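PDB 2QWU: intracellular growth locus, subunit C from Francisella tularensis subsp. tularensis, which is encoded in the Francisella pathogenicity island and probably serves growth inside host cells and their invasion, by a molecular role still unclear. Local coordinates for residues Ile74-Thr79 and Ile141-Leu146. The protein carries 2 engineered substitutions. Residues are numbered along the deposited sequence; the frame is centred on the assembly and turned at random.
Sequences IRMSIT and IDLSNL. Engineered in segment 74-79: Met76 (natural residue Leu).
Selenomethionine Met76, an engineered residue where the natural sequence has Leu, reaches off its strand into the branched end of Leu143. SE of Met76 lies 3.5 Å from Leu143 CD2 and 3.8 Å from Leu143 CD1, meeting both methyls of the fork as the two side chains lie alongside, running in opposite senses. With CG anti to the backbone N (chi1 -167°) and the rest of the chain extended, Met76 reaches the loop, where its CE methyl touches both Leu143 CD2 (3.9 Å) and Leu146 CD2, meeting the latter tip to tip at 4.0 Å. Two residues along the strand, Ile78 makes a looser apolar contact, CD1 to CD1 of Ile141 at 4.5 Å. No hydrogen bond joins the two segments; buried apolar side chains carry the contact. It packs one face of strand 71-79, part of the large antiparallel sheet, against the loop leading into strand 147-150, with Ile87 and Leu190 lining the same core. Polar bonds within the loop, added to by Ser125, Gln129 and Lys121, fix its course. Asp142 OD1 accepts the backbone N of Ser144 at 3.0 Å, forming an Asx turn, and its syn lone pair takes Ser144 OG at 2.7 Å. A type II beta turn from Leu143 to Leu146 overlaps the Asx turn, closed by the bond from Leu146 N to Leu143 O, and brings both leucines to the methionine end.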
loop_
_atom_site.group_PDB
_atom_site.type_symbol
_atom_site.label_atom_id
_atom_site.label_comp_id
_atom_site.label_asym_id
_atom_site.label_seq_id
_atom_site.Cartn_x
_atom_site.Cartn_y
_atom_site.Cartn_z
ATOM N N ILE A 74 -0.531 2.667 4.096
ATOM C CA ILE A 74 -0.998 2.891 5.479
ATOM C C ILE A 74 -2.045 1.876 5.923
ATOM O O ILE A 74 -2.067 1.477 7.098
ATOM C CB ILE A 74 -1.579 4.338 5.608
ATOM C CG1 ILE A 74 -0.456 5.358 5.375
ATOM C CG2 ILE A 74 -2.157 4.597 6.949
ATOM C CD1 ILE A 74 -1.007 6.747 4.957
ATOM N N ARG A 75 -2.914 1.480 4.991
ATOM C CA ARG A 75 -3.922 0.479 5.300
ATOM C C ARG A 75 -4.253 -0.277 4.067
ATOM O O ARG A 75 -4.189 0.256 2.936
ATOM C CB ARG A 75 -5.214 1.116 5.792
ATOM C CG ARG A 75 -4.990 2.186 6.754
ATOM C CD ARG A 75 -6.289 2.949 7.029
ATOM N NE ARG A 75 -7.325 2.116 7.627
ATOM C CZ ARG A 75 -7.860 2.337 8.837
ATOM N NH1 ARG A 75 -7.457 3.352 9.608
ATOM N NH2 ARG A 75 -8.846 1.563 9.257
HETATM N N MSE A 76 -4.577 -1.542 4.280
HETATM C CA MSE A 76 -5.003 -2.334 3.164
HETATM C C MSE A 76 -5.935 -3.393 3.675
HETATM O O MSE A 76 -5.711 -3.932 4.753
HETATM C CB MSE A 76 -3.841 -3.009 2.451
HETATM C CG MSE A 76 -4.276 -3.541 1.139
HETATM SE SE MSE A 76 -2.810 -4.057 0.170
HETATM C CE MSE A 76 -3.699 -4.578 -1.311
ATOM N N SER A 77 -6.983 -3.676 2.905
ATOM C CA SER A 77 -7.949 -4.715 3.267
ATOM C C SER A 77 -8.229 -5.548 2.025
ATOM O O SER A 77 -8.501 -5.036 0.935
ATOM C CB SER A 77 -9.220 -4.063 3.838
ATOM O OG SER A 77 -10.234 -5.042 4.076
ATOM N N ILE A 78 -8.053 -6.843 2.157
ATOM C CA ILE A 78 -8.307 -7.742 1.065
ATOM C C ILE A 78 -9.249 -8.849 1.515
ATOM O O ILE A 78 -8.949 -9.602 2.464
ATOM C CB ILE A 78 -7.020 -8.411 0.570
ATOM C CG1 ILE A 78 -5.979 -7.345 0.236
ATOM C CG2 ILE A 78 -7.370 -9.319 -0.629
ATOM C CD1 ILE A 78 -4.629 -7.913 -0.034
ATOM N N THR A 79 -10.397 -8.924 0.869
ATOM C CA THR A 79 -11.347 -9.998 1.180
ATOM C C THR A 79 -11.312 -10.963 0.002
ATOM O O THR A 79 -11.730 -10.602 -1.105
ATOM C CB THR A 79 -12.720 -9.430 1.373
ATOM O OG1 THR A 79 -12.645 -8.503 2.459
ATOM C CG2 THR A 79 -13.738 -10.558 1.708
ATOM N N ILE A 141 2.804 -8.379 4.145
ATOM C CA ILE A 141 2.313 -8.791 2.822
ATOM C C ILE A 141 3.329 -8.257 1.773
ATOM O O ILE A 141 3.743 -7.100 1.840
ATOM C CB ILE A 141 1.007 -8.106 2.440
ATOM C CG1 ILE A 141 -0.068 -8.358 3.471
ATOM C CG2 ILE A 141 0.596 -8.610 1.055
ATOM C CD1 ILE A 141 -1.407 -7.686 3.065
ATOM N N ASP A 142 3.669 -9.080 0.785
ATOM C CA ASP A 142 4.559 -8.618 -0.310
ATOM C C ASP A 142 3.653 -8.085 -1.435
ATOM O O ASP A 142 3.017 -8.848 -2.176
ATOM C CB ASP A 142 5.439 -9.793 -0.841
ATOM C CG ASP A 142 6.489 -9.334 -1.830
ATOM O OD1 ASP A 142 6.369 -8.190 -2.317
ATOM O OD2 ASP A 142 7.450 -10.114 -2.135
ATOM N N LEU A 143 3.579 -6.765 -1.554
ATOM C CA LEU A 143 2.708 -6.139 -2.541
ATOM C C LEU A 143 3.443 -5.857 -3.867
ATOM O O LEU A 143 2.887 -5.249 -4.756
ATOM C CB LEU A 143 2.209 -4.783 -1.981
ATOM C CG LEU A 143 1.306 -4.962 -0.746
ATOM C CD1 LEU A 143 0.979 -3.555 -0.170
ATOM C CD2 LEU A 143 0.036 -5.742 -1.107
ATOM N N SER A 144 4.691 -6.280 -3.973
ATOM C CA SER A 144 5.461 -5.928 -5.162
ATOM C C SER A 144 4.780 -6.231 -6.462
ATOM O O SER A 144 4.318 -7.343 -6.684
ATOM C CB SER A 144 6.870 -6.590 -5.144
ATOM O OG SER A 144 7.550 -6.321 -3.923
ATOM N N ASN A 145 4.738 -5.210 -7.326
ATOM C CA ASN A 145 4.161 -5.311 -8.639
ATOM C C ASN A 145 2.696 -5.557 -8.741
ATOM O O ASN A 145 2.218 -5.831 -9.830
ATOM C CB ASN A 145 4.929 -6.354 -9.455
ATOM C CG ASN A 145 6.357 -5.890 -9.735
ATOM O OD1 ASN A 145 6.587 -4.692 -9.920
ATOM N ND2 ASN A 145 7.309 -6.816 -9.763
ATOM N N LEU A 146 1.961 -5.424 -7.633
ATOM C CA LEU A 146 0.553 -5.699 -7.698
ATOM C C LEU A 146 -0.162 -4.648 -8.537
ATOM O O LEU A 146 0.118 -3.460 -8.382
ATOM C CB LEU A 146 -0.010 -5.754 -6.272
ATOM C CG LEU A 146 -1.501 -6.050 -6.112
ATOM C CD1 LEU A 146 -1.808 -7.523 -6.420
ATOM C CD2 LEU A 146 -1.864 -5.781 -4.601
#